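Local coordinates for oxetanocin-like protein (Pyrococcus furiosus, PDB 1XX7), which probably hydrolyses 2'-deoxyribonucleoside 5'-phosphates to the deoxyribonucleoside and phosphate, as a homodimeric metal-dependent phosphohydrolase of the HD family, at residues A[30-35]-A[141-146]; A[42-47]-A[137-142]; A[74-79]-A[130-135]; A[115-120]-A[126-131]. All coordinates share one frame; numbering follows the deposited sequence.

How the interactions relate
Helix 123-145 runs through all four contacts, meeting a different partner at successive levels. Interaction 3 is the metal site itself, and interaction 4 adjoins it, the two centres about 8 Å apart: Tyr117 OH lies 3.0 Å from Asp132 OD2, and the Tyr117 ring meets that of His75. Interaction 2, centred about 9 Å from interaction 3, is tied to it by the salt bridge from Arg44 NE to Asp135 OD1 at 2.8 Å, while Val45 packs on His75 and Asp132. Interaction 1 shares Tyr141 and Glu142 with interaction 2 but is peripheral, its centre about 19 Å from that of interaction 3 and about 26 Å from that of interaction 4.

Interaction 1: residues A[30-35]-A[141-146]; sequences KGVPNP and YEYELS
Val32 and Tyr143 form a small apolar contact, a methyl group set on an aromatic face, where the loop leading from helix 25-30 to helix 38-58 passes the C-terminal end of helix 123-145. Val32 CG1 stands 3.6 Å from the centroid of the Tyr143 ring and only 5° off the ring normal, a CH-pi contact almost exactly over the middle of the face. The valine places this methyl by holding CG1 anti to its backbone N (chi1 172°), and the two side chains cross at about a right angle. A branched side chain suits the site because its second methyl, CG2, lies towards the rim, 4.2 Å from Tyr143 CD2.

The loop reaches this position through a Schellman motif that ends helix 25-30: Gly31 takes up a positive phi of 99°, where a beta carbon would collide with the preceding carbonyl oxygen. Beyond the turn the chain bends round to Pro35, whose CA lies 3.6 Å from Tyr143 OH. The tyrosine hydroxyl thus meets the far end of the loop while its ring serves the near end, and it is hydrogen-bonded to the backbone N of Glu36. Trp27, from the helix before the loop, packs edge-to-face with Tyr143 and also touches Val32 and Pro35. The loop also lies at a subunit boundary, where Pro33 packs on Pro33 of a neighbouring subunit.

Interaction 2: residues A[42-47]-A[137-142]; sequences SYRVAF and IIQAYE
Arg44 reaches from helix 38-58 to helix 123-145 and gives by far the most surface to the contact, with Ile138 and Glu142 receiving it. The axes of the two short helical segments stay 12.3 Å apart at an angle of 123°, so a long side chain has to bridge them. The arginine chain leaves its helix stretched away from its own N (chi1 -159°) and then bends at chi3, which brings the guanidinium to Glu142, extending from the opposite direction.

The salt bridge is end-on, with both terminal nitrogens directed at one oxygen. Arg44 NH1 meets Glu142 OE2 at 2.9 Å on the syn side, and Arg44 NH2 reaches the same OE2 at 3.1 Å. The oxygen lies close to the guanidinium plane, although the carboxylate is turned 34° from it. Ile138 CG2 comes obliquely to the guanidinium, 3.8 Å from Arg44 NH2, and adds an apolar contact beside the charges.

This ion pair joins two core helices of the all-helical HD-domain fold. Arg44 is a branch point in it, since NE makes a salt bridge to Asp135 and NH1 also donates to the carbonyl of Ile13 of a neighbouring subunit. A leucine in its place would probably leave the buried carboxylates of Glu142 and Asp135 without this cationic partner. Gln139 OE1 is hydrogen-bonded to Lys20 of that same neighbouring subunit.

Interaction 3: residues A[74-79]-A[130-135]; sequences IHDLGE and IADKLD. With NI (nickel (II) ion), chain G.
His75, Asp76 and Asp132 converge on one nickel ion, supplying three of the four protein ligands of the H...HD...D motif that gives the HD family its name. His75 NE2 binds the metal at 2.3 Å, Asp76 OD2 at 2.1 Å and Asp132 OD1 at 2.0 Å; His41 from helix 38-58 completes the protein set. Each aspartate binds through a single oxygen, with Asp76 OD1 remaining 3.3 Å from the nickel. The ligand atoms crowd together because they share the metal: His75 NE2 and Asp132 OD1 are 3.0 Å apart without being hydrogen-bonded to each other. The planes of the imidazole and the Asp132 carboxylate stand 77° apart, and those of the two carboxylates 84°. The cation between the aspartates probably offsets the repulsion of their like charges.

The adjacent His75 and Asp76 lie in a short connection after helix 65-74, made of two overlapping type I turns, Ile74 to Leu77 and Asp76 to Glu79, that present both side chains to the same ion. Asp132 comes from helix 123-145, its CB-CG bond turned away from the backbone N (chi1 -175°), which sends OD1 across to the nickel.

In the second shell, Asp135, one helical turn beyond Asp132, accepts a hydrogen bond from His41 ND1 through OD2, and so probably orients a metal ligand without binding nickel. Val45 packs against His75. The ring of His75 is fixed at its other nitrogen, where ND1 is hydrogen-bonded to the carbonyl oxygen of Ala72.

Interaction 4: residues A[115-120]-A[126-131]; sequences EEYSKA and QLVKIA
The Tyr117 ring has the ammonium of Lys129 over one face and the backbone and side chain of Val128 beside it. Lys129 crosses the tyrosine at about a right angle. Its NZ stands 4.1 Å from the ring centroid and 25° off the normal, a cation-pi contact displaced towards the CE2 rim. Bends at chi2 and chi3 curl the lysine back, so that NZ also gives a weak hydrogen bond of 3.3 Å to the carbonyl O of Tyr117. Val128 CG1 approaches the ring obliquely, 3.7 Å from Tyr117 CD1.

The two segments belong to consecutive helices of the HD domain, 111-119 and 123-145. The axes of the short segments 115-119 and 126-131 pass 8.3 Å apart at 63°. At the turn between the helices Ala120 has positive phi, and its small methyl fits against the lysine chain, CB lying 3.8 Å from Lys129 CE.

Tyr117 points onward to the metal centre, its ring meeting that of His75. Were Tyr117 replaced by an alanine, the Lys129 ammonium would probably lose its aromatic face, and a gap would be likely to open beside Val128 and His75. Gln126 CG packs 3.3 Å from Ala120 O, while its amide is hydrogen-bonded to Ile166 and Leu121.

Interaction 1: residues A[30-35]-A[141-146]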
loop_
_atom_site.group_PDB
_atom_site.type_symbol
_atom_site.label_atom_id
_atom_site.label_comp_id
_atom_site.label_asym_id
_atom_site.label_seq_id
_atom_site.Cartn_x
_atom_site.Cartn_y
_atom_site.Cartn_z
ATOM N N LYS A 30 -2.414 13.615 7.704
ATOM C CA LYS A 30 -3.622 14.041 7.088
ATOM C C LYS A 30 -4.519 12.909 6.542
ATOM O O LYS A 30 -5.659 13.156 6.248
ATOM C CB LYS A 30 -3.332 15.010 5.950
ATOM C CG LYS A 30 -2.866 16.355 6.399
ATOM C CD LYS A 30 -4.026 17.148 6.926
ATOM C CE LYS A 30 -3.614 18.467 7.483
ATOM N NZ LYS A 30 -4.885 19.294 7.596
ATOM N N GLY A 31 -4.003 11.702 6.366
ATOM C CA GLY A 31 -4.795 10.618 5.803
ATOM C C GLY A 31 -4.559 10.371 4.334
ATOM O O GLY A 31 -5.258 9.572 3.714
ATOM N N VAL A 32 -3.603 11.074 3.743
ATOM C CA VAL A 32 -3.231 10.776 2.368
ATOM C C VAL A 32 -2.675 9.347 2.376
ATOM O O VAL A 32 -1.755 9.052 3.133
ATOM C CB VAL A 32 -2.196 11.732 1.814
ATOM C CG1 VAL A 32 -1.692 11.222 0.392
ATOM C CG2 VAL A 32 -2.747 13.130 1.753
ATOM N N PRO A 33 -3.276 8.457 1.560
ATOM C CA PRO A 33 -3.064 7.002 1.662
ATOM C C PRO A 33 -1.700 6.380 1.301
ATOM O O PRO A 33 -1.290 5.358 1.927
ATOM C CB PRO A 33 -4.190 6.407 0.768
ATOM C CG PRO A 33 -4.550 7.427 -0.165
ATOM C CD PRO A 33 -4.328 8.791 0.558
ATOM N N ASN A 34 -1.015 6.919 0.309
ATOM C CA ASN A 34 0.307 6.358 0.001
ATOM C C ASN A 34 1.234 7.520 -0.210
ATOM O O ASN A 34 1.594 7.821 -1.309
ATOM C CB ASN A 34 0.274 5.416 -1.229
ATOM C CG ASN A 34 -0.289 3.995 -0.886
ATOM O OD1 ASN A 34 -1.276 3.537 -1.481
ATOM N ND2 ASN A 34 0.326 3.328 0.085
ATOM N N PRO A 35 1.579 8.211 0.877
ATOM C CA PRO A 35 2.216 9.480 0.731
ATOM C C PRO A 35 3.651 9.321 0.112
ATOM O O PRO A 35 4.284 8.298 0.324
ATOM C CB PRO A 35 2.275 9.987 2.168
ATOM C CG PRO A 35 2.320 8.759 2.980
ATOM C CD PRO A 35 1.394 7.836 2.292
ATOM N N TYR A 141 -2.003 20.210 -4.178
ATOM C CA TYR A 141 -2.940 20.234 -5.301
ATOM C C TYR A 141 -3.097 18.832 -5.970
ATOM O O TYR A 141 -4.193 18.373 -6.238
ATOM C CB TYR A 141 -2.479 21.306 -6.303
ATOM C CG TYR A 141 -3.069 21.156 -7.676
ATOM C CD1 TYR A 141 -4.358 21.638 -7.965
ATOM C CD2 TYR A 141 -2.362 20.515 -8.675
ATOM C CE1 TYR A 141 -4.911 21.483 -9.212
ATOM C CE2 TYR A 141 -2.913 20.345 -9.953
ATOM C CZ TYR A 141 -4.178 20.835 -10.214
ATOM O OH TYR A 141 -4.713 20.664 -11.463
ATOM N N GLU A 142 -1.988 18.136 -6.202
ATOM C CA GLU A 142 -2.043 16.781 -6.766
ATOM C C GLU A 142 -2.780 15.848 -5.830
ATOM O O GLU A 142 -3.551 15.049 -6.297
ATOM C CB GLU A 142 -0.639 16.243 -7.043
ATOM C CG GLU A 142 0.054 17.063 -8.145
ATOM C CD GLU A 142 1.485 16.714 -8.326
ATOM O OE1 GLU A 142 1.807 15.749 -9.038
ATOM O OE2 GLU A 142 2.302 17.388 -7.747
ATOM N N TYR A 143 -2.559 15.949 -4.509
ATOM C CA TYR A 143 -3.251 15.051 -3.575
ATOM C C TYR A 143 -4.742 15.371 -3.477
ATOM O O TYR A 143 -5.521 14.478 -3.344
ATOM C CB TYR A 143 -2.595 14.974 -2.186
ATOM C CG TYR A 143 -1.339 14.135 -2.140
ATOM C CD1 TYR A 143 -1.210 12.934 -2.899
ATOM C CD2 TYR A 143 -0.276 14.517 -1.329
ATOM C CE1 TYR A 143 0.015 12.160 -2.857
ATOM C CE2 TYR A 143 0.880 13.756 -1.237
ATOM C CZ TYR A 143 1.033 12.585 -2.013
ATOM O OH TYR A 143 2.211 11.928 -1.883
ATOM N N GLU A 144 -5.116 16.633 -3.612
ATOM C CA GLU A 144 -6.513 17.025 -3.741
ATOM C C GLU A 144 -7.217 16.446 -4.981
ATOM O O GLU A 144 -8.347 16.024 -4.885
ATOM C CB GLU A 144 -6.632 18.534 -3.757
ATOM C CG GLU A 144 -6.274 19.168 -2.410
ATOM C CD GLU A 144 -6.242 20.702 -2.437
ATOM O OE1 GLU A 144 -6.528 21.318 -3.492
ATOM O OE2 GLU A 144 -5.925 21.297 -1.386
ATOM N N LEU A 145 -6.540 16.417 -6.117
ATOM C CA LEU A 145 -7.052 15.759 -7.302
ATOM C C LEU A 145 -7.390 14.250 -7.105
ATOM O O LEU A 145 -8.257 13.723 -7.770
ATOM C CB LEU A 145 -6.040 15.933 -8.445
ATOM C CG LEU A 145 -5.867 17.318 -9.105
ATOM C CD1 LEU A 145 -4.905 17.178 -10.309
ATOM C CD2 LEU A 145 -7.210 17.844 -9.589
ATOM N N SER A 146 -6.687 13.585 -6.204
ATOM C CA SER A 146 -6.877 12.160 -5.911
ATOM C C SER A 146 -7.756 11.957 -4.690
ATOM O O SER A 146 -7.984 10.824 -4.294
ATOM C CB SER A 146 -5.513 11.471 -5.641
ATOM O OG SER A 146 -4.731 11.564 -6.817
#

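Interaction 2: residues A[42-47]-A[137-142]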
loop_
_atom_site.group_PDB
_atom_site.type_symbol
_atom_site.label_atom_id
_atom_site.label_comp_id
_atom_site.label_asym_id
_atom_site.label_seq_id
_atom_site.Cartn_x
_atom_site.Cartn_y
_atom_site.Cartn_z
ATOM N N SER A 42 12.485 15.326 -2.496
ATOM C CA SER A 42 13.802 15.887 -2.745
ATOM C C SER A 42 14.249 15.838 -4.189
ATOM O O SER A 42 14.967 16.758 -4.649
ATOM C CB SER A 42 14.864 15.190 -1.897
ATOM O OG SER A 42 14.653 15.423 -0.539
ATOM N N TYR A 43 13.845 14.784 -4.891
ATOM C CA TYR A 43 13.988 14.722 -6.335
ATOM C C TYR A 43 13.348 15.912 -7.053
ATOM O O TYR A 43 13.997 16.554 -7.924
ATOM C CB TYR A 43 13.400 13.440 -6.947
ATOM C CG TYR A 43 13.434 13.590 -8.430
ATOM C CD1 TYR A 43 14.660 13.552 -9.109
ATOM C CD2 TYR A 43 12.323 13.909 -9.130
ATOM C CE1 TYR A 43 14.734 13.779 -10.466
ATOM C CE2 TYR A 43 12.384 14.146 -10.515
ATOM C CZ TYR A 43 13.612 14.072 -11.156
ATOM O OH TYR A 43 13.730 14.314 -12.490
ATOM N N ARG A 44 12.062 16.170 -6.780
ATOM C CA ARG A 44 11.367 17.264 -7.502
ATOM C C ARG A 44 11.833 18.649 -7.052
ATOM O O ARG A 44 11.805 19.609 -7.849
ATOM C CB ARG A 44 9.844 17.168 -7.473
ATOM C CG ARG A 44 9.233 17.959 -8.614
ATOM C CD ARG A 44 7.795 17.688 -8.880
ATOM N NE ARG A 44 6.968 18.106 -7.766
ATOM C CZ ARG A 44 5.642 18.040 -7.738
ATOM N NH1 ARG A 44 4.961 17.664 -8.811
ATOM N NH2 ARG A 44 5.001 18.415 -6.647
ATOM N N VAL A 45 12.280 18.758 -5.810
ATOM C CA VAL A 45 12.922 20.004 -5.334
ATOM C C VAL A 45 14.199 20.328 -6.203
ATOM O O VAL A 45 14.377 21.479 -6.630
ATOM C CB VAL A 45 13.278 19.953 -3.807
ATOM C CG1 VAL A 45 14.127 21.153 -3.382
ATOM C CG2 VAL A 45 12.020 19.914 -2.978
ATOM N N ALA A 46 15.051 19.306 -6.430
ATOM C CA ALA A 46 16.213 19.417 -7.303
ATOM C C ALA A 46 15.780 19.797 -8.696
ATOM O O ALA A 46 16.320 20.773 -9.275
ATOM C CB ALA A 46 17.024 18.127 -7.327
ATOM N N PHE A 47 14.756 19.084 -9.212
ATOM C CA PHE A 47 14.185 19.431 -10.503
ATOM C C PHE A 47 13.685 20.887 -10.598
ATOM O O PHE A 47 13.897 21.562 -11.611
ATOM C CB PHE A 47 13.074 18.455 -10.930
ATOM C CG PHE A 47 12.464 18.799 -12.241
ATOM C CD1 PHE A 47 13.075 18.445 -13.409
ATOM C CD2 PHE A 47 11.304 19.549 -12.317
ATOM C CE1 PHE A 47 12.505 18.810 -14.653
ATOM C CE2 PHE A 47 10.752 19.885 -13.540
ATOM C CZ PHE A 47 11.352 19.499 -14.707
ATOM N N ILE A 137 3.353 22.640 -2.272
ATOM C CA ILE A 137 2.096 23.245 -2.571
ATOM C C ILE A 137 1.503 22.573 -3.770
ATOM O O ILE A 137 0.283 22.343 -3.827
ATOM C CB ILE A 137 2.227 24.782 -2.885
ATOM C CG1 ILE A 137 2.797 25.547 -1.695
ATOM C CG2 ILE A 137 0.851 25.383 -3.226
ATOM C CD1 ILE A 137 3.223 26.942 -2.089
ATOM N N ILE A 138 2.349 22.281 -4.744
ATOM C CA ILE A 138 1.900 21.598 -5.940
ATOM C C ILE A 138 1.514 20.151 -5.616
ATOM O O ILE A 138 0.539 19.659 -6.157
ATOM C CB ILE A 138 2.942 21.665 -7.083
ATOM C CG1 ILE A 138 3.121 23.104 -7.570
ATOM C CG2 ILE A 138 2.492 20.811 -8.267
ATOM C CD1 ILE A 138 4.405 23.339 -8.469
ATOM N N GLN A 139 2.265 19.508 -4.718
ATOM C CA GLN A 139 1.922 18.180 -4.235
ATOM C C GLN A 139 0.572 18.160 -3.533
ATOM O O GLN A 139 -0.187 17.218 -3.702
ATOM C CB GLN A 139 3.011 17.616 -3.314
ATOM C CG GLN A 139 2.791 16.122 -2.953
ATOM C CD GLN A 139 2.768 15.252 -4.182
ATOM O OE1 GLN A 139 3.770 15.168 -4.908
ATOM N NE2 GLN A 139 1.615 14.626 -4.458
ATOM N N ALA A 140 0.258 19.235 -2.807
ATOM C CA ALA A 140 -1.032 19.379 -2.125
ATOM C C ALA A 140 -2.178 19.435 -3.118
ATOM O O ALA A 140 -3.164 18.701 -2.959
ATOM C CB ALA A 140 -1.039 20.588 -1.186
ATOM N N TYR A 141 -2.003 20.210 -4.178
ATOM C CA TYR A 141 -2.940 20.234 -5.301
ATOM C C TYR A 141 -3.097 18.832 -5.970
ATOM O O TYR A 141 -4.193 18.373 -6.238
ATOM C CB TYR A 141 -2.479 21.306 -6.303
ATOM C CG TYR A 141 -3.069 21.156 -7.676
ATOM C CD1 TYR A 141 -4.358 21.638 -7.965
ATOM C CD2 TYR A 141 -2.362 20.515 -8.675
ATOM C CE1 TYR A 141 -4.911 21.483 -9.212
ATOM C CE2 TYR A 141 -2.913 20.345 -9.953
ATOM C CZ TYR A 141 -4.178 20.835 -10.214
ATOM O OH TYR A 141 -4.713 20.664 -11.463
ATOM N N GLU A 142 -1.988 18.136 -6.202
ATOM C CA GLU A 142 -2.043 16.781 -6.766
ATOM C C GLU A 142 -2.780 15.848 -5.830
ATOM O O GLU A 142 -3.551 15.049 -6.297
ATOM C CB GLU A 142 -0.639 16.243 -7.043
ATOM C CG GLU A 142 0.054 17.063 -8.145
ATOM C CD GLU A 142 1.485 16.714 -8.326
ATOM O OE1 GLU A 142 1.807 15.749 -9.038
ATOM O OE2 GLU A 142 2.302 17.388 -7.747
#

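Interaction 3: residues A[74-79]-A[130-135]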
loop_
_atom_site.group_PDB
_atom_site.type_symbol
_atom_site.label_atom_id
_atom_site.label_comp_id
_atom_site.label_asym_id
_atom_site.label_seq_id
_atom_site.Cartn_x
_atom_site.Cartn_y
_atom_site.Cartn_z
ATOM N N ILE A 74 21.111 17.823 -0.770
ATOM C CA ILE A 74 21.415 17.511 0.645
ATOM C C ILE A 74 20.371 18.075 1.627
ATOM O O ILE A 74 20.393 17.752 2.792
ATOM C CB ILE A 74 22.848 17.939 1.035
ATOM C CG1 ILE A 74 23.047 19.451 0.910
ATOM C CG2 ILE A 74 23.895 17.203 0.128
ATOM C CD1 ILE A 74 22.643 20.255 2.086
ATOM N N HIS A 75 19.437 18.897 1.155
ATOM C CA HIS A 75 18.714 19.752 2.092
ATOM C C HIS A 75 17.839 19.014 3.136
ATOM O O HIS A 75 17.689 19.502 4.261
ATOM C CB HIS A 75 17.951 20.825 1.355
ATOM C CG HIS A 75 16.581 20.419 0.967
ATOM N ND1 HIS A 75 16.326 19.643 -0.138
ATOM C CD2 HIS A 75 15.389 20.639 1.562
ATOM C CE1 HIS A 75 15.032 19.399 -0.211
ATOM N NE2 HIS A 75 14.436 20.004 0.796
ATOM N N ASP A 76 17.312 17.833 2.787
ATOM C CA ASP A 76 16.507 17.031 3.708
ATOM C C ASP A 76 17.189 15.704 4.043
ATOM O O ASP A 76 16.568 14.833 4.643
ATOM C CB ASP A 76 15.127 16.773 3.119
ATOM C CG ASP A 76 14.191 17.954 3.284
ATOM O OD1 ASP A 76 14.535 18.896 3.999
ATOM O OD2 ASP A 76 13.088 17.952 2.702
ATOM N N LEU A 77 18.482 15.584 3.726
ATOM C CA LEU A 77 19.210 14.352 3.964
ATOM C C LEU A 77 19.387 14.013 5.464
ATOM O O LEU A 77 19.473 12.833 5.833
ATOM C CB LEU A 77 20.562 14.444 3.289
ATOM C CG LEU A 77 21.417 13.192 3.159
ATOM C CD1 LEU A 77 20.610 11.920 2.695
ATOM C CD2 LEU A 77 22.545 13.533 2.183
ATOM N N GLY A 78 19.418 15.048 6.313
ATOM C CA GLY A 78 19.398 14.868 7.759
ATOM C C GLY A 78 18.151 14.147 8.289
ATOM O O GLY A 78 18.170 13.592 9.402
ATOM N N GLU A 79 17.087 14.140 7.480
ATOM C CA GLU A 79 15.867 13.414 7.804
ATOM C C GLU A 79 16.027 11.897 7.696
ATOM O O GLU A 79 15.235 11.165 8.265
ATOM C CB GLU A 79 14.685 13.925 6.955
ATOM C CG GLU A 79 14.471 15.407 7.175
ATOM C CD GLU A 79 13.206 15.989 6.575
ATOM O OE1 GLU A 79 12.569 15.389 5.667
ATOM O OE2 GLU A 79 12.875 17.101 7.005
ATOM N N ILE A 130 12.455 28.312 -2.019
ATOM C CA ILE A 130 11.339 28.491 -2.908
ATOM C C ILE A 130 10.934 27.170 -3.579
ATOM O O ILE A 130 9.774 26.857 -3.658
ATOM C CB ILE A 130 11.628 29.582 -3.945
ATOM C CG1 ILE A 130 11.572 30.941 -3.254
ATOM C CG2 ILE A 130 10.556 29.575 -5.062
ATOM C CD1 ILE A 130 12.157 32.056 -4.092
ATOM N N ALA A 131 11.907 26.426 -4.074
ATOM C CA ALA A 131 11.638 25.155 -4.773
ATOM C C ALA A 131 10.965 24.143 -3.847
ATOM O O ALA A 131 10.090 23.416 -4.231
ATOM C CB ALA A 131 12.961 24.573 -5.325
ATOM N N ASP A 132 11.446 24.092 -2.623
ATOM C CA ASP A 132 10.933 23.198 -1.619
ATOM C C ASP A 132 9.434 23.426 -1.292
ATOM O O ASP A 132 8.618 22.480 -1.231
ATOM C CB ASP A 132 11.791 23.375 -0.386
ATOM C CG ASP A 132 11.435 22.405 0.692
ATOM O OD1 ASP A 132 11.688 21.216 0.535
ATOM O OD2 ASP A 132 10.873 22.824 1.700
ATOM N N LYS A 133 9.098 24.698 -1.099
ATOM C CA LYS A 133 7.732 25.125 -0.869
ATOM C C LYS A 133 6.857 24.921 -2.064
ATOM O O LYS A 133 5.699 24.551 -1.920
ATOM C CB LYS A 133 7.731 26.585 -0.409
ATOM C CG LYS A 133 8.275 26.705 1.036
ATOM C CD LYS A 133 8.699 28.111 1.387
ATOM C CE LYS A 133 9.176 28.200 2.845
ATOM N NZ LYS A 133 8.279 27.383 3.750
ATOM N N LEU A 134 7.395 25.155 -3.257
ATOM C CA LEU A 134 6.640 24.893 -4.495
ATOM C C LEU A 134 6.332 23.414 -4.719
ATOM O O LEU A 134 5.250 23.086 -5.143
ATOM C CB LEU A 134 7.360 25.462 -5.701
ATOM C CG LEU A 134 7.415 27.000 -5.726
ATOM C CD1 LEU A 134 8.048 27.440 -7.023
ATOM C CD2 LEU A 134 6.056 27.636 -5.548
ATOM N N ASP A 135 7.296 22.535 -4.456
ATOM C CA ASP A 135 7.045 21.117 -4.534
ATOM C C ASP A 135 5.854 20.723 -3.605
ATOM O O ASP A 135 4.949 20.024 -4.030
ATOM C CB ASP A 135 8.271 20.322 -4.125
ATOM C CG ASP A 135 7.972 18.853 -3.991
ATOM O OD1 ASP A 135 7.689 18.186 -5.023
ATOM O OD2 ASP A 135 7.987 18.379 -2.848
HETATM NI NI NI G . 12.310 19.659 1.669
#

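Interaction 4: residues A[115-120]-A[126-131]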
loop_
_atom_site.group_PDB
_atom_site.type_symbol
_atom_site.label_atom_id
_atom_site.label_comp_id
_atom_site.label_asym_id
_atom_site.label_seq_id
_atom_site.Cartn_x
_atom_site.Cartn_y
_atom_site.Cartn_z
ATOM N N GLU A 115 23.355 25.045 6.146
ATOM C CA GLU A 115 23.188 26.379 6.774
ATOM C C GLU A 115 22.570 27.361 5.784
ATOM O O GLU A 115 21.652 28.105 6.153
ATOM C CB GLU A 115 24.516 26.948 7.349
ATOM N N GLU A 116 23.061 27.369 4.535
ATOM C CA GLU A 116 22.526 28.281 3.527
ATOM C C GLU A 116 21.053 28.007 3.273
ATOM O O GLU A 116 20.247 28.934 3.062
ATOM C CB GLU A 116 23.269 28.160 2.190
ATOM C CG GLU A 116 24.504 29.045 2.075
ATOM C CD GLU A 116 25.033 29.181 0.672
ATOM O OE1 GLU A 116 24.327 29.632 -0.252
ATOM O OE2 GLU A 116 26.207 28.910 0.515
ATOM N N TYR A 117 20.713 26.720 3.211
ATOM C CA TYR A 117 19.326 26.323 2.989
ATOM C C TYR A 117 18.499 26.815 4.200
ATOM O O TYR A 117 17.466 27.518 4.025
ATOM C CB TYR A 117 19.161 24.795 2.784
ATOM C CG TYR A 117 17.704 24.416 2.730
ATOM C CD1 TYR A 117 16.950 24.748 1.632
ATOM C CD2 TYR A 117 17.061 23.821 3.815
ATOM C CE1 TYR A 117 15.647 24.467 1.560
ATOM C CE2 TYR A 117 15.679 23.534 3.751
ATOM C CZ TYR A 117 15.001 23.880 2.607
ATOM O OH TYR A 117 13.663 23.633 2.435
ATOM N N SER A 118 18.945 26.458 5.399
ATOM C CA SER A 118 18.120 26.733 6.576
ATOM C C SER A 118 17.994 28.246 6.824
ATOM O O SER A 118 16.935 28.731 7.097
ATOM C CB SER A 118 18.574 25.943 7.821
ATOM O OG SER A 118 19.958 25.974 7.987
ATOM N N LYS A 119 19.048 29.001 6.618
ATOM C CA LYS A 119 18.962 30.447 6.783
ATOM C C LYS A 119 18.194 31.107 5.663
ATOM O O LYS A 119 17.465 32.078 5.910
ATOM C CB LYS A 119 20.366 31.022 6.893
ATOM C CG LYS A 119 21.079 30.625 8.179
ATOM C CD LYS A 119 20.499 31.368 9.381
ATOM C CE LYS A 119 21.476 31.348 10.588
ATOM N N ALA A 120 18.348 30.580 4.439
ATOM C CA ALA A 120 17.706 31.100 3.232
ATOM C C ALA A 120 17.960 32.596 3.008
ATOM O O ALA A 120 17.046 33.382 2.688
ATOM C CB ALA A 120 16.248 30.803 3.246
ATOM N N GLN A 126 17.831 30.945 -0.855
ATOM C CA GLN A 126 16.470 31.383 -1.141
ATOM C C GLN A 126 15.837 30.594 -2.267
ATOM O O GLN A 126 14.627 30.275 -2.220
ATOM C CB GLN A 126 16.449 32.838 -1.595
ATOM C CG GLN A 126 16.872 33.868 -0.587
ATOM C CD GLN A 126 16.888 35.248 -1.238
ATOM O OE1 GLN A 126 15.903 35.665 -1.845
ATOM N NE2 GLN A 126 17.984 35.948 -1.100
ATOM N N LEU A 127 16.622 30.358 -3.319
ATOM C CA LEU A 127 16.149 29.590 -4.470
ATOM C C LEU A 127 15.649 28.161 -4.083
ATOM O O LEU A 127 14.615 27.727 -4.556
ATOM C CB LEU A 127 17.228 29.493 -5.567
ATOM C CG LEU A 127 16.840 28.631 -6.792
ATOM C CD1 LEU A 127 15.569 29.085 -7.444
ATOM C CD2 LEU A 127 17.975 28.620 -7.818
ATOM N N VAL A 128 16.410 27.460 -3.253
ATOM C CA VAL A 128 16.060 26.105 -2.875
ATOM C C VAL A 128 14.895 26.104 -1.885
ATOM O O VAL A 128 14.058 25.209 -1.942
ATOM C CB VAL A 128 17.266 25.320 -2.319
ATOM C CG1 VAL A 128 16.843 23.914 -1.983
ATOM C CG2 VAL A 128 18.399 25.264 -3.349
ATOM N N LYS A 129 14.832 27.100 -1.001
ATOM C CA LYS A 129 13.646 27.298 -0.166
ATOM C C LYS A 129 12.352 27.528 -0.963
ATOM O O LYS A 129 11.265 26.987 -0.639
ATOM C CB LYS A 129 13.871 28.464 0.829
ATOM C CG LYS A 129 12.838 28.522 1.994
ATOM C CD LYS A 129 13.003 27.394 3.048
ATOM C CE LYS A 129 14.082 27.778 4.085
ATOM N NZ LYS A 129 14.427 26.764 5.144
ATOM N N ILE A 130 12.455 28.312 -2.019
ATOM C CA ILE A 130 11.339 28.491 -2.908
ATOM C C ILE A 130 10.934 27.170 -3.579
ATOM O O ILE A 130 9.774 26.857 -3.658
ATOM C CB ILE A 130 11.628 29.582 -3.945
ATOM C CG1 ILE A 130 11.572 30.941 -3.254
ATOM C CG2 ILE A 130 10.556 29.575 -5.062
ATOM C CD1 ILE A 130 12.157 32.056 -4.092
ATOM N N ALA A 131 11.907 26.426 -4.074
ATOM C CA ALA A 131 11.638 25.155 -4.773
ATOM C C ALA A 131 10.965 24.143 -3.847
ATOM O O ALA A 131 10.090 23.416 -4.231
ATOM C CB ALA A 131 12.961 24.573 -5.325
#